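Local coordinates for protein HTH-type transcriptional regulator AscG (PDB 3BRQ) that represses transcription of the cryptic asc operon of Escherichia coli as a DNA-binding regulator of the LacI family, at residues I97-N108 with K113-H123; N208-M216 with Y243-V251. All coordinates share one frame; numbering follows the deposited sequence.

Contact 1 (I97-N108 with K113-H123)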
ATOM      1  N   ILE B  97      28.625  -3.297  -6.183  1.00 27.29           N
ATOM      2  CA  ILE B  97      29.196  -2.783  -4.941  1.00 27.90           C
ATOM      3  C   ILE B  97      30.693  -2.582  -5.073  1.00 29.81           C
ATOM      4  O   ILE B  97      31.248  -1.551  -4.623  1.00 30.51           O
ATOM      5  CB  ILE B  97      28.854  -3.678  -3.729  1.00 27.40           C
ATOM      6  CG1 ILE B  97      27.354  -3.541  -3.387  1.00 28.19           C
ATOM      7  CG2 ILE B  97      29.695  -3.263  -2.525  1.00 25.83           C
ATOM      8  CD1 ILE B  97      26.814  -4.606  -2.449  1.00 25.22           C
ATOM      9  N   ASP B  98      31.325  -3.555  -5.725  1.00 31.14           N
ATOM     10  CA  ASP B  98      32.771  -3.545  -5.953  1.00 32.78           C
ATOM     11  C   ASP B  98      33.195  -2.415  -6.929  1.00 33.89           C
ATOM     12  O   ASP B  98      34.253  -1.792  -6.751  1.00 33.62           O
ATOM     13  CB  ASP B  98      33.193  -4.892  -6.557  1.00 32.03           C
ATOM     14  CG  ASP B  98      33.128  -6.037  -5.567  1.00 34.63           C
ATOM     15  OD1 ASP B  98      32.998  -5.793  -4.340  1.00 36.55           O
ATOM     16  OD2 ASP B  98      33.238  -7.208  -6.021  1.00 36.27           O
ATOM     17  N   ALA B  99      32.366  -2.172  -7.956  1.00 34.28           N
ATOM     18  CA  ALA B  99      32.644  -1.133  -8.963  1.00 34.54           C
ATOM     19  C   ALA B  99      32.457   0.307  -8.475  1.00 34.96           C
ATOM     20  O   ALA B  99      32.628   1.251  -9.253  1.00 35.63           O
ATOM     21  CB  ALA B  99      31.779  -1.365 -10.216  1.00 34.32           C
ATOM     22  N   HIS B 100      32.123   0.502  -7.210  1.00 34.53           N
ATOM     23  CA  HIS B 100      31.824   1.854  -6.751  1.00 34.39           C
ATOM     24  C   HIS B 100      32.383   2.135  -5.398  1.00 34.40           C
ATOM     25  O   HIS B 100      32.431   1.260  -4.544  1.00 34.43           O
ATOM     26  CB  HIS B 100      30.326   2.131  -6.690  1.00 34.14           C
ATOM     27  CG  HIS B 100      29.636   2.048  -8.016  1.00 34.33           C
ATOM     28  ND1 HIS B 100      29.614   3.098  -8.907  1.00 32.84           N
ATOM     29  CD2 HIS B 100      28.925   1.046  -8.590  1.00 33.66           C
ATOM     30  CE1 HIS B 100      28.901   2.753  -9.967  1.00 35.27           C
ATOM     31  NE2 HIS B 100      28.498   1.501  -9.814  1.00 33.01           N
ATOM     32  N   SER B 101      32.723   3.401  -5.184  1.00 33.89           N
ATOM     33  CA  SER B 101      33.325   3.813  -3.941  1.00 33.65           C
ATOM     34  C   SER B 101      32.280   4.172  -2.871  1.00 32.59           C
ATOM     35  O   SER B 101      32.519   4.007  -1.661  1.00 32.75           O
ATOM     36  CB  SER B 101      34.236   4.990  -4.227  1.00 33.14           C
ATOM     37  OG  SER B 101      35.214   5.042  -3.232  1.00 38.16           O
ATOM     38  N   GLN B 102      31.139   4.686  -3.318  1.00 31.41           N
ATOM     39  CA  GLN B 102      30.075   5.142  -2.404  1.00 30.32           C
ATOM     40  C   GLN B 102      29.493   3.926  -1.665  1.00 28.73           C
ATOM     41  O   GLN B 102      29.442   2.827  -2.216  1.00 29.22           O
ATOM     42  CB  GLN B 102      28.950   5.868  -3.177  1.00 30.50           C
ATOM     43  CG  GLN B 102      29.335   7.108  -3.953  1.00 30.26           C
ATOM     44  CD  GLN B 102      29.823   6.794  -5.370  1.00 33.68           C
ATOM     45  OE1 GLN B 102      30.423   5.736  -5.619  1.00 33.50           O
ATOM     46  NE2 GLN B 102      29.579   7.721  -6.304  1.00 30.83           N
ATOM     47  N   PRO B 103      29.045   4.114  -0.422  1.00 27.52           N
ATOM     48  CA  PRO B 103      28.408   3.049   0.319  1.00 26.66           C
ATOM     49  C   PRO B 103      27.110   2.614  -0.389  1.00 25.19           C
ATOM     50  O   PRO B 103      26.211   3.444  -0.566  1.00 25.20           O
ATOM     51  CB  PRO B 103      28.060   3.726   1.650  1.00 25.89           C
ATOM     52  CG  PRO B 103      29.021   4.841   1.735  1.00 28.37           C
ATOM     53  CD  PRO B 103      29.058   5.360   0.360  1.00 28.64           C
ATOM     54  N   ILE B 104      27.049   1.354  -0.807  1.00 23.27           N
ATOM     55  CA  ILE B 104      25.839   0.769  -1.440  1.00 22.75           C
ATOM     56  C   ILE B 104      25.396  -0.435  -0.632  1.00 22.79           C
ATOM     57  O   ILE B 104      26.203  -1.339  -0.354  1.00 23.47           O
ATOM     58  CB  ILE B 104      26.038   0.353  -2.925  1.00 21.96           C
ATOM     59  CG1 ILE B 104      26.470   1.560  -3.746  1.00 23.81           C
ATOM     60  CG2 ILE B 104      24.711  -0.277  -3.524  1.00 19.44           C
ATOM     61  CD1 ILE B 104      26.942   1.224  -5.134  1.00 24.72           C
HETATM   62  N   MSE B 105      24.140  -0.446  -0.206  1.00 21.16           N
HETATM   63  CA  MSE B 105      23.643  -1.599   0.522  1.00 22.11           C
HETATM   64  C   MSE B 105      22.386  -2.165  -0.121  1.00 22.05           C
HETATM   65  O   MSE B 105      21.635  -1.404  -0.744  1.00 24.62           O
HETATM   66  CB  MSE B 105      23.403  -1.219   1.991  1.00 20.87           C
HETATM   67  CG  MSE B 105      24.774  -1.146   2.746  1.00 23.12           C
HETATM   68 SE   MSE B 105      24.610  -0.874   4.635  0.50 18.46          SE
HETATM   69  CE  MSE B 105      23.954  -2.564   5.243  1.00 20.60           C
ATOM     70  N   VAL B 106      22.136  -3.462   0.089  1.00 20.66           N
ATOM     71  CA  VAL B 106      21.021  -4.180  -0.537  1.00 20.49           C
ATOM     72  C   VAL B 106      20.052  -4.645   0.548  1.00 20.67           C
ATOM     73  O   VAL B 106      20.464  -5.113   1.598  1.00 20.99           O
ATOM     74  CB  VAL B 106      21.517  -5.393  -1.437  1.00 19.82           C
ATOM     75  CG1 VAL B 106      22.198  -6.415  -0.601  1.00 22.35           C
ATOM     76  CG2 VAL B 106      20.351  -6.062  -2.196  1.00 16.80           C
ATOM     77  N   LEU B 107      18.762  -4.415   0.305  1.00 21.30           N
ATOM     78  CA  LEU B 107      17.650  -4.883   1.122  1.00 20.38           C
ATOM     79  C   LEU B 107      16.975  -6.108   0.466  1.00 21.82           C
ATOM     80  O   LEU B 107      16.654  -6.088  -0.741  1.00 19.33           O
ATOM     81  CB  LEU B 107      16.611  -3.735   1.233  1.00 19.77           C
ATOM     82  CG  LEU B 107      15.384  -3.983   2.134  1.00 21.60           C
ATOM     83  CD1 LEU B 107      15.833  -4.014   3.635  1.00 19.73           C
ATOM     84  CD2 LEU B 107      14.350  -2.869   1.930  1.00 23.45           C
ATOM     85  N   ASN B 108      16.694  -7.144   1.272  1.00 22.79           N
ATOM     86  CA  ASN B 108      15.845  -8.281   0.852  1.00 25.71           C
ATOM     87  C   ASN B 108      16.598  -9.339   0.042  1.00 27.30           C
ATOM     88  O   ASN B 108      15.964 -10.246  -0.523  1.00 29.65           O
ATOM     89  CB  ASN B 108      14.566  -7.837   0.093  1.00 25.22           C
ATOM     90  CG  ASN B 108      13.425  -8.905   0.147  1.00 28.52           C
ATOM     91  OD1 ASN B 108      12.756  -9.184  -0.859  1.00 35.09           O
ATOM     92  ND2 ASN B 108      13.216  -9.494   1.302  1.00 22.01           N
ATOM     93  N   LYS B 113      29.710 -12.329  -1.762  1.00 41.47           N
ATOM     94  CA  LYS B 113      30.944 -11.625  -1.424  1.00 40.92           C
ATOM     95  C   LYS B 113      30.714 -10.524  -0.356  1.00 40.07           C
ATOM     96  O   LYS B 113      31.171 -10.669   0.771  1.00 39.81           O
ATOM     97  CB  LYS B 113      31.612 -11.101  -2.693  1.00 40.97           C
ATOM     98  CG  LYS B 113      32.926 -10.401  -2.492  1.00 42.46           C
ATOM     99  CD  LYS B 113      33.400  -9.818  -3.830  1.00 45.30           C
ATOM    100  CE  LYS B 113      34.536  -8.823  -3.633  1.00 45.81           C
ATOM    101  NZ  LYS B 113      34.220  -7.879  -2.500  1.00 45.50           N
ATOM    102  N   ASN B 114      29.972  -9.464  -0.680  1.00 38.93           N
ATOM    103  CA  ASN B 114      29.799  -8.335   0.253  1.00 36.86           C
ATOM    104  C   ASN B 114      28.630  -8.490   1.217  1.00 36.00           C
ATOM    105  O   ASN B 114      27.695  -7.665   1.239  1.00 35.89           O
ATOM    106  CB  ASN B 114      29.694  -7.014  -0.505  1.00 36.65           C
ATOM    107  CG  ASN B 114      30.860  -6.775  -1.444  1.00 37.08           C
ATOM    108  OD1 ASN B 114      31.934  -6.341  -1.027  1.00 37.61           O
ATOM    109  ND2 ASN B 114      30.642  -7.021  -2.735  1.00 37.48           N
ATOM    110  N   SER B 115      28.697  -9.531   2.045  1.00 34.68           N
ATOM    111  CA  SER B 115      27.575  -9.926   2.915  1.00 33.36           C
ATOM    112  C   SER B 115      27.233  -8.895   3.981  1.00 31.88           C
ATOM    113  O   SER B 115      26.070  -8.794   4.382  1.00 31.27           O
ATOM    114  CB  SER B 115      27.844 -11.286   3.550  1.00 34.62           C
ATOM    115  OG  SER B 115      29.145 -11.280   4.121  1.00 36.90           O
ATOM    116  N   SER B 116      28.227  -8.109   4.408  1.00 29.77           N
ATOM    117  CA  SER B 116      28.001  -7.012   5.364  1.00 29.08           C
ATOM    118  C   SER B 116      27.197  -5.829   4.783  1.00 27.99           C
ATOM    119  O   SER B 116      26.674  -4.992   5.522  1.00 27.29           O
ATOM    120  CB  SER B 116      29.344  -6.516   5.929  1.00 28.77           C
ATOM    121  OG  SER B 116      30.146  -5.958   4.878  1.00 30.92           O
ATOM    122  N   HIS B 117      27.069  -5.805   3.459  1.00 27.82           N
ATOM    123  CA  HIS B 117      26.252  -4.813   2.742  1.00 27.44           C
ATOM    124  C   HIS B 117      24.794  -5.264   2.576  1.00 27.47           C
ATOM    125  O   HIS B 117      24.031  -4.553   1.937  1.00 26.65           O
ATOM    126  CB  HIS B 117      26.835  -4.522   1.340  1.00 27.89           C
ATOM    127  CG  HIS B 117      28.210  -3.902   1.346  1.00 28.55           C
ATOM    128  ND1 HIS B 117      29.270  -4.405   2.087  1.00 29.39           N
ATOM    129  CD2 HIS B 117      28.696  -2.823   0.685  1.00 25.99           C
ATOM    130  CE1 HIS B 117      30.340  -3.649   1.891  1.00 27.12           C
ATOM    131  NE2 HIS B 117      30.025  -2.702   1.024  1.00 29.50           N
ATOM    132  N   SER B 118      24.389  -6.407   3.136  1.00 27.07           N
ATOM    133  CA  SER B 118      22.952  -6.768   3.082  1.00 27.33           C
ATOM    134  C   SER B 118      22.157  -6.760   4.364  1.00 26.78           C
ATOM    135  O   SER B 118      22.673  -7.056   5.460  1.00 25.13           O
ATOM    136  CB  SER B 118      22.652  -8.034   2.305  1.00 28.24           C
ATOM    137  OG  SER B 118      23.588  -9.033   2.555  1.00 33.81           O
ATOM    138  N   VAL B 119      20.913  -6.313   4.229  1.00 24.61           N
ATOM    139  CA  VAL B 119      19.956  -6.470   5.292  1.00 25.04           C
ATOM    140  C   VAL B 119      18.857  -7.385   4.732  1.00 26.45           C
ATOM    141  O   VAL B 119      18.131  -7.023   3.791  1.00 26.54           O
ATOM    142  CB  VAL B 119      19.436  -5.107   5.830  1.00 24.28           C
ATOM    143  CG1 VAL B 119      18.350  -5.324   6.844  1.00 23.19           C
ATOM    144  CG2 VAL B 119      20.578  -4.343   6.510  1.00 24.73           C
ATOM    145  N   TRP B 120      18.718  -8.552   5.340  1.00 26.72           N
ATOM    146  CA  TRP B 120      17.847  -9.541   4.788  1.00 29.43           C
ATOM    147  C   TRP B 120      17.049 -10.333   5.833  1.00 28.86           C
ATOM    148  O   TRP B 120      17.437 -10.437   6.996  1.00 26.60           O
ATOM    149  CB  TRP B 120      18.674 -10.414   3.845  1.00 32.85           C
ATOM    150  CG  TRP B 120      19.013 -11.746   4.337  1.00 37.37           C
ATOM    151  CD1 TRP B 120      19.792 -12.066   5.407  1.00 41.52           C
ATOM    152  CD2 TRP B 120      18.584 -12.971   3.765  1.00 40.88           C
ATOM    153  NE1 TRP B 120      19.866 -13.432   5.548  1.00 44.12           N
ATOM    154  CE2 TRP B 120      19.130 -14.013   4.550  1.00 43.72           C
ATOM    155  CE3 TRP B 120      17.797 -13.292   2.648  1.00 41.73           C
ATOM    156  CZ2 TRP B 120      18.913 -15.369   4.261  1.00 41.41           C
ATOM    157  CZ3 TRP B 120      17.588 -14.632   2.352  1.00 40.45           C
ATOM    158  CH2 TRP B 120      18.138 -15.653   3.154  1.00 41.50           C
ATOM    159  N   CYS B 121      15.908 -10.850   5.396  1.00 28.45           N
ATOM    160  CA  CYS B 121      15.007 -11.623   6.233  1.00 29.41           C
ATOM    161  C   CYS B 121      14.957 -12.974   5.573  1.00 27.31           C
ATOM    162  O   CYS B 121      14.905 -13.073   4.348  1.00 27.71           O
ATOM    163  CB  CYS B 121      13.613 -10.993   6.262  1.00 29.68           C
ATOM    164  SG  CYS B 121      12.433 -12.007   7.173  1.00 37.86           S
ATOM    165  N   ASP B 122      15.045 -14.021   6.362  1.00 26.05           N
ATOM    166  CA  ASP B 122      15.089 -15.365   5.795  1.00 24.96           C
ATOM    167  C   ASP B 122      13.643 -15.779   5.534  1.00 22.59           C
ATOM    168  O   ASP B 122      13.052 -16.429   6.352  1.00 23.23           O
ATOM    169  CB  ASP B 122      15.771 -16.350   6.760  1.00 24.45           C
ATOM    170  CG  ASP B 122      16.091 -17.667   6.095  1.00 27.31           C
ATOM    171  OD1 ASP B 122      15.425 -18.041   5.101  1.00 25.02           O
ATOM    172  OD2 ASP B 122      17.025 -18.344   6.574  1.00 32.17           O
ATOM    173  N   HIS B 123      13.071 -15.339   4.410  1.00 22.82           N
ATOM    174  CA  HIS B 123      11.706 -15.699   3.984  1.00 21.29           C
ATOM    175  C   HIS B 123      11.483 -17.196   3.848  1.00 20.17           C
ATOM    176  O   HIS B 123      10.423 -17.739   4.191  1.00 19.81           O
ATOM    177  CB  HIS B 123      11.392 -15.070   2.620  1.00 22.40           C
ATOM    178  CG  HIS B 123      11.380 -13.574   2.622  1.00 23.97           C
ATOM    179  ND1 HIS B 123      10.550 -12.834   3.446  1.00 25.24           N
ATOM    180  CD2 HIS B 123      12.076 -12.679   1.877  1.00 24.93           C
ATOM    181  CE1 HIS B 123      10.734 -11.551   3.197  1.00 25.59           C
ATOM    182  NE2 HIS B 123      11.653 -11.432   2.252  1.00 27.82           N
TER
HETATM  183  O   HOH W   1      33.492  -4.431  -2.142  1.00 43.29           O
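Val-106 and Ser-118 pair as parallel neighbours at the edge of the five-stranded parallel sheet of one lobe of this periplasmic-binding-protein-like fold, a ladder that Leu-107 and Val-119 continue. Three nearly straight backbone bonds hold it: Val-106 N to His-117 O (2.9 Å), Val-119 N to Val-106 O, and Asn-108 N to Val-119 O. Val-106 CG1 sits between its own backbone N and carbonyl carbon (chi1 64°) and presses on Ser-118 CB at 3.4 Å, tighter than usual for two carbons. On the opposite face from Val-106 and Ser-118, the methyl CE of selenomethionine Met-105 meets Val-119 CG2, where helix 255-270 covers the sheet.

Before the strands, Ile-97 CG2 lies 3.4 Å from His-117 CD2, the ring carbon that Ile-104 O meets at the ring's edge, near its plane. Beside Ile-97, Asp-98 OD1 takes two protein donors from opposite faces of its carboxylate: Lys-113 NZ, in a salt bridge on the syn side, and Asn-114 ND2 at 3.1 Å. A water donates both to OD1 and to Asn-114 OD1, while Asp-94 receives the backbone N of both Lys-113 and Asn-114 and so positions their turn.

Past the strands, a sulfate ion lies beside Asn-108. The Asn-108 amide and the ring of His-123 stand 74° apart, and Asn-108 ND2 donates within the ring plane to His-123 NE2, at 2.7 Å.

Contact 2 (N208-M216 with Y243-V251); sequences NDDMAIGAM and YTVPALSSV
This is a buried helix-to-loop contact, in which the first turns of helix 209-221 pack against the segment that leads into strand 249-252 of the mixed sheet in the second lobe. One short polar bond lies at its strand end and an apolar row fills the rest. Ser-250 OG donates to Asp-209 OD1 at 2.6 Å, and OD1 accepts on its syn lone pair, the side of OD2. That second oxygen, Asp-209 OD2, accepts from the backbone N of Ile-238, and Ser-250 OG itself accepts from the N of Asp-237, so carboxylate and hydroxyl together tie the helix start to the loop after strand 231-235. A leucine in place of Asp-209 would probably leave Ser-250 OG and the N of Ile-238 without their acceptor in this buried setting.

Leu-248 packs against the helix with both methyls. CD2 rests 3.6 Å from Asp-209 CG and also meets Ile-213 CG1, while CD1 touches Ala-212 CB at 3.8 Å. Ile-213 CG1 also packs on Thr-244 CG2. One turn farther on, the chain of selenomethionine Met-216 bends at its end (chi3 -46°), setting CE across Thr-244 at 3.6 Å from OG1. Met-216 SE lies 4.0 Å from Pro-246 CD. The peptide before Pro-246 is cis, and Thr-244 OG1 donates forward to Pro-246 O at 2.8 Å, bridging this turn.

Lys-217 of the second subunit bonds to Thr-244 O, which places the turn at the dimer contact. Asn-208 caps the helix, its OD1 accepting from Met-211 N. A helix laid over a mainly parallel sheet, here also touching Val-232 of strand 231-235, is the layered alpha/beta arrangement of the periplasmic-binding-protein-like domain.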
ATOM      1  N   ASN B 208       0.646 -14.070   0.420  1.00 17.69           N
ATOM      2  CA  ASN B 208       0.516 -12.761   1.051  1.00 17.03           C
ATOM      3  C   ASN B 208      -0.915 -12.592   1.614  1.00 17.60           C
ATOM      4  O   ASN B 208      -1.811 -13.394   1.356  1.00 15.76           O
ATOM      5  CB  ASN B 208       0.899 -11.607   0.088  1.00 18.22           C
ATOM      6  CG  ASN B 208      -0.147 -11.368  -1.041  1.00 21.76           C
ATOM      7  OD1 ASN B 208      -0.888 -12.255  -1.411  1.00 22.53           O
ATOM      8  ND2 ASN B 208      -0.144 -10.165  -1.617  1.00 19.26           N
ATOM      9  N   ASP B 209      -1.152 -11.540   2.375  1.00 17.81           N
ATOM     10  CA  ASP B 209      -2.472 -11.469   3.009  1.00 18.78           C
ATOM     11  C   ASP B 209      -3.507 -11.257   1.971  1.00 16.99           C
ATOM     12  O   ASP B 209      -4.561 -11.834   2.086  1.00 19.81           O
ATOM     13  CB  ASP B 209      -2.538 -10.386   4.084  1.00 19.96           C
ATOM     14  CG  ASP B 209      -1.771 -10.776   5.336  1.00 23.77           C
ATOM     15  OD1 ASP B 209      -1.350 -11.960   5.452  1.00 23.47           O
ATOM     16  OD2 ASP B 209      -1.606  -9.870   6.206  1.00 20.79           O
ATOM     17  N   ASP B 210      -3.229 -10.463   0.941  1.00 18.18           N
ATOM     18  CA  ASP B 210      -4.263 -10.196  -0.117  1.00 19.59           C
ATOM     19  C   ASP B 210      -4.836 -11.442  -0.746  1.00 19.20           C
ATOM     20  O   ASP B 210      -6.031 -11.567  -0.877  1.00 17.22           O
ATOM     21  CB  ASP B 210      -3.763  -9.253  -1.201  1.00 20.52           C
ATOM     22  CG  ASP B 210      -3.737  -7.781  -0.704  1.00 25.90           C
ATOM     23  OD1 ASP B 210      -4.164  -7.537   0.425  1.00 33.66           O
ATOM     24  OD2 ASP B 210      -3.306  -6.876  -1.422  1.00 32.28           O
HETATM   25  N   MSE B 211      -3.971 -12.373  -1.164  1.00 17.42           N
HETATM   26  CA  MSE B 211      -4.439 -13.624  -1.646  1.00 15.48           C
HETATM   27  C   MSE B 211      -5.148 -14.452  -0.580  1.00 16.18           C
HETATM   28  O   MSE B 211      -6.122 -15.129  -0.916  1.00 18.51           O
HETATM   29  CB  MSE B 211      -3.261 -14.414  -2.272  1.00 15.70           C
HETATM   30  CG  MSE B 211      -2.715 -13.724  -3.590  1.00  9.42           C
HETATM   31 SE   MSE B 211      -1.447 -15.025  -4.383  0.50 15.02          SE
HETATM   32  CE  MSE B 211      -2.595 -16.402  -4.830  1.00 25.29           C
ATOM     33  N   ALA B 212      -4.700 -14.422   0.683  1.00 16.26           N
ATOM     34  CA  ALA B 212      -5.333 -15.213   1.743  1.00 16.23           C
ATOM     35  C   ALA B 212      -6.767 -14.658   1.901  1.00 17.69           C
ATOM     36  O   ALA B 212      -7.689 -15.408   2.133  1.00 18.82           O
ATOM     37  CB  ALA B 212      -4.577 -15.090   3.053  1.00 14.61           C
ATOM     38  N   ILE B 213      -6.933 -13.359   1.775  1.00 17.07           N
ATOM     39  CA  ILE B 213      -8.304 -12.792   1.931  1.00 19.20           C
ATOM     40  C   ILE B 213      -9.183 -13.184   0.726  1.00 18.64           C
ATOM     41  O   ILE B 213     -10.341 -13.602   0.897  1.00 19.44           O
ATOM     42  CB  ILE B 213      -8.280 -11.272   2.136  1.00 18.33           C
ATOM     43  CG1 ILE B 213      -7.682 -10.915   3.504  1.00 18.93           C
ATOM     44  CG2 ILE B 213      -9.736 -10.659   2.041  1.00 20.87           C
ATOM     45  CD1 ILE B 213      -7.115  -9.450   3.615  1.00 16.83           C
ATOM     46  N   GLY B 214      -8.612 -13.143  -0.477  1.00 18.49           N
ATOM     47  CA  GLY B 214      -9.377 -13.591  -1.618  1.00 17.25           C
ATOM     48  C   GLY B 214      -9.795 -15.014  -1.394  1.00 18.30           C
ATOM     49  O   GLY B 214     -10.925 -15.420  -1.742  1.00 18.52           O
ATOM     50  N   ALA B 215      -8.856 -15.808  -0.871  1.00 17.98           N
ATOM     51  CA  ALA B 215      -9.079 -17.229  -0.710  1.00 18.48           C
ATOM     52  C   ALA B 215     -10.134 -17.539   0.389  1.00 19.15           C
ATOM     53  O   ALA B 215     -11.056 -18.286   0.161  1.00 18.55           O
ATOM     54  CB  ALA B 215      -7.676 -17.974  -0.446  1.00 16.96           C
HETATM   55  N   MSE B 216     -10.053 -16.881   1.547  1.00 21.31           N
HETATM   56  CA  MSE B 216     -11.139 -16.962   2.511  1.00 21.96           C
HETATM   57  C   MSE B 216     -12.513 -16.591   1.897  1.00 22.08           C
HETATM   58  O   MSE B 216     -13.552 -17.137   2.304  1.00 22.18           O
HETATM   59  CB  MSE B 216     -10.872 -16.087   3.731  1.00 22.53           C
HETATM   60  CG  MSE B 216      -9.830 -16.650   4.627  1.00 21.73           C
HETATM   61 SE   MSE B 216      -9.533 -15.785   6.285  0.50 21.62          SE
HETATM   62  CE  MSE B 216      -9.474 -13.924   5.743  1.00 22.55           C
ATOM     63  N   TYR B 243      -9.013  -7.800  11.284  1.00 24.68           N
ATOM     64  CA  TYR B 243     -10.402  -7.331  11.105  1.00 26.15           C
ATOM     65  C   TYR B 243     -11.149  -8.069  10.013  1.00 26.16           C
ATOM     66  O   TYR B 243     -12.320  -7.770   9.750  1.00 26.39           O
ATOM     67  CB  TYR B 243     -10.437  -5.806  10.866  1.00 26.08           C
ATOM     68  CG  TYR B 243      -9.758  -5.085  11.994  1.00 28.07           C
ATOM     69  CD1 TYR B 243      -8.436  -4.644  11.871  1.00 31.42           C
ATOM     70  CD2 TYR B 243     -10.417  -4.896  13.223  1.00 28.66           C
ATOM     71  CE1 TYR B 243      -7.803  -3.997  12.921  1.00 32.16           C
ATOM     72  CE2 TYR B 243      -9.784  -4.271  14.271  1.00 30.09           C
ATOM     73  CZ  TYR B 243      -8.493  -3.827  14.116  1.00 29.08           C
ATOM     74  OH  TYR B 243      -7.855  -3.251  15.174  1.00 29.20           O
ATOM     75  N   THR B 244     -10.499  -9.055   9.387  1.00 26.05           N
ATOM     76  CA  THR B 244     -11.222  -9.940   8.505  1.00 26.05           C
ATOM     77  C   THR B 244     -12.106 -10.899   9.334  1.00 27.04           C
ATOM     78  O   THR B 244     -11.957 -11.036  10.557  1.00 27.69           O
ATOM     79  CB  THR B 244     -10.279 -10.710   7.548  1.00 25.77           C
ATOM     80  OG1 THR B 244      -9.363 -11.461   8.321  1.00 25.30           O
ATOM     81  CG2 THR B 244      -9.480  -9.731   6.722  1.00 26.07           C
ATOM     82  N   VAL B 245     -13.043 -11.544   8.651  1.00 27.33           N
ATOM     83  CA  VAL B 245     -14.047 -12.370   9.282  1.00 27.26           C
ATOM     84  C   VAL B 245     -13.836 -13.736   8.636  1.00 26.52           C
ATOM     85  O   VAL B 245     -14.234 -13.914   7.481  1.00 29.09           O
ATOM     86  CB  VAL B 245     -15.457 -11.844   8.917  1.00 27.13           C
ATOM     87  CG1 VAL B 245     -16.512 -12.888   9.186  1.00 28.65           C
ATOM     88  CG2 VAL B 245     -15.781 -10.507   9.650  1.00 26.34           C
ATOM     89  N   PRO B 246     -13.115 -14.664   9.303  1.00 25.38           N
ATOM     90  CA  PRO B 246     -12.422 -14.620  10.604  1.00 23.66           C
ATOM     91  C   PRO B 246     -11.087 -13.870  10.494  1.00 23.77           C
ATOM     92  O   PRO B 246     -10.523 -13.742   9.364  1.00 25.36           O
ATOM     93  CB  PRO B 246     -12.122 -16.073  10.897  1.00 23.64           C
ATOM     94  CG  PRO B 246     -11.917 -16.661   9.464  1.00 23.01           C
ATOM     95  CD  PRO B 246     -12.853 -15.929   8.572  1.00 23.70           C
ATOM     96  N   ALA B 247     -10.600 -13.378  11.641  1.00 22.46           N
ATOM     97  CA  ALA B 247      -9.359 -12.666  11.731  1.00 22.37           C
ATOM     98  C   ALA B 247      -8.219 -13.508  11.126  1.00 22.59           C
ATOM     99  O   ALA B 247      -8.076 -14.705  11.438  1.00 22.45           O
ATOM    100  CB  ALA B 247      -9.026 -12.327  13.193  1.00 20.95           C
ATOM    101  N   LEU B 248      -7.379 -12.846  10.324  1.00 21.45           N
ATOM    102  CA  LEU B 248      -6.413 -13.564   9.509  1.00 20.86           C
ATOM    103  C   LEU B 248      -5.062 -13.774  10.215  1.00 20.47           C
ATOM    104  O   LEU B 248      -4.358 -12.818  10.484  1.00 20.97           O
ATOM    105  CB  LEU B 248      -6.250 -12.831   8.161  1.00 20.02           C
ATOM    106  CG  LEU B 248      -5.067 -13.180   7.263  1.00 20.76           C
ATOM    107  CD1 LEU B 248      -5.202 -14.688   6.757  1.00 18.86           C
ATOM    108  CD2 LEU B 248      -4.931 -12.263   6.099  1.00 16.48           C
ATOM    109  N   SER B 249      -4.690 -15.025  10.490  1.00 22.05           N
ATOM    110  CA  SER B 249      -3.321 -15.339  10.968  1.00 22.85           C
ATOM    111  C   SER B 249      -2.325 -14.976   9.875  1.00 23.09           C
ATOM    112  O   SER B 249      -2.543 -15.283   8.704  1.00 22.48           O
ATOM    113  CB  SER B 249      -3.140 -16.826  11.280  1.00 22.80           C
ATOM    114  OG  SER B 249      -4.085 -17.346  12.185  1.00 23.76           O
ATOM    115  N   SER B 250      -1.234 -14.305  10.249  1.00 23.23           N
ATOM    116  CA  SER B 250      -0.279 -13.790   9.264  1.00 23.37           C
ATOM    117  C   SER B 250       1.155 -13.706   9.791  1.00 23.49           C
ATOM    118  O   SER B 250       1.380 -13.431  10.949  1.00 22.89           O
ATOM    119  CB  SER B 250      -0.687 -12.420   8.755  1.00 23.31           C
ATOM    120  OG  SER B 250       0.088 -12.076   7.587  1.00 22.54           O
ATOM    121  N   VAL B 251       2.104 -13.954   8.906  1.00 23.55           N
ATOM    122  CA  VAL B 251       3.504 -13.818   9.201  1.00 24.42           C
ATOM    123  C   VAL B 251       3.917 -12.335   9.142  1.00 24.20           C
ATOM    124  O   VAL B 251       3.839 -11.702   8.110  1.00 23.70           O
ATOM    125  CB  VAL B 251       4.378 -14.717   8.228  1.00 24.84           C
ATOM    126  CG1 VAL B 251       5.816 -14.507   8.480  1.00 25.59           C
ATOM    127  CG2 VAL B 251       4.054 -16.175   8.456  1.00 25.25           C
TER

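The two contacts lie on opposite sides of the chain's centre, their own centres 33 Å apart and their nearest atoms about 7 Å apart without touching. Along the chain they come in series, contact 1 closing before contact 2 opens. They share no strand: contact 1 belongs to the five-stranded parallel sheet, contact 2 to the mixed six-stranded one, so each lobe is represented once. Helix 255-270 follows directly after the strand of contact 2 and returns to cover the sheet side chains of contact 1, a crossing of the chain between lobes. The second subunit touches contact 2 but neither segment of contact 1, which puts contact 2 at the dimer interface.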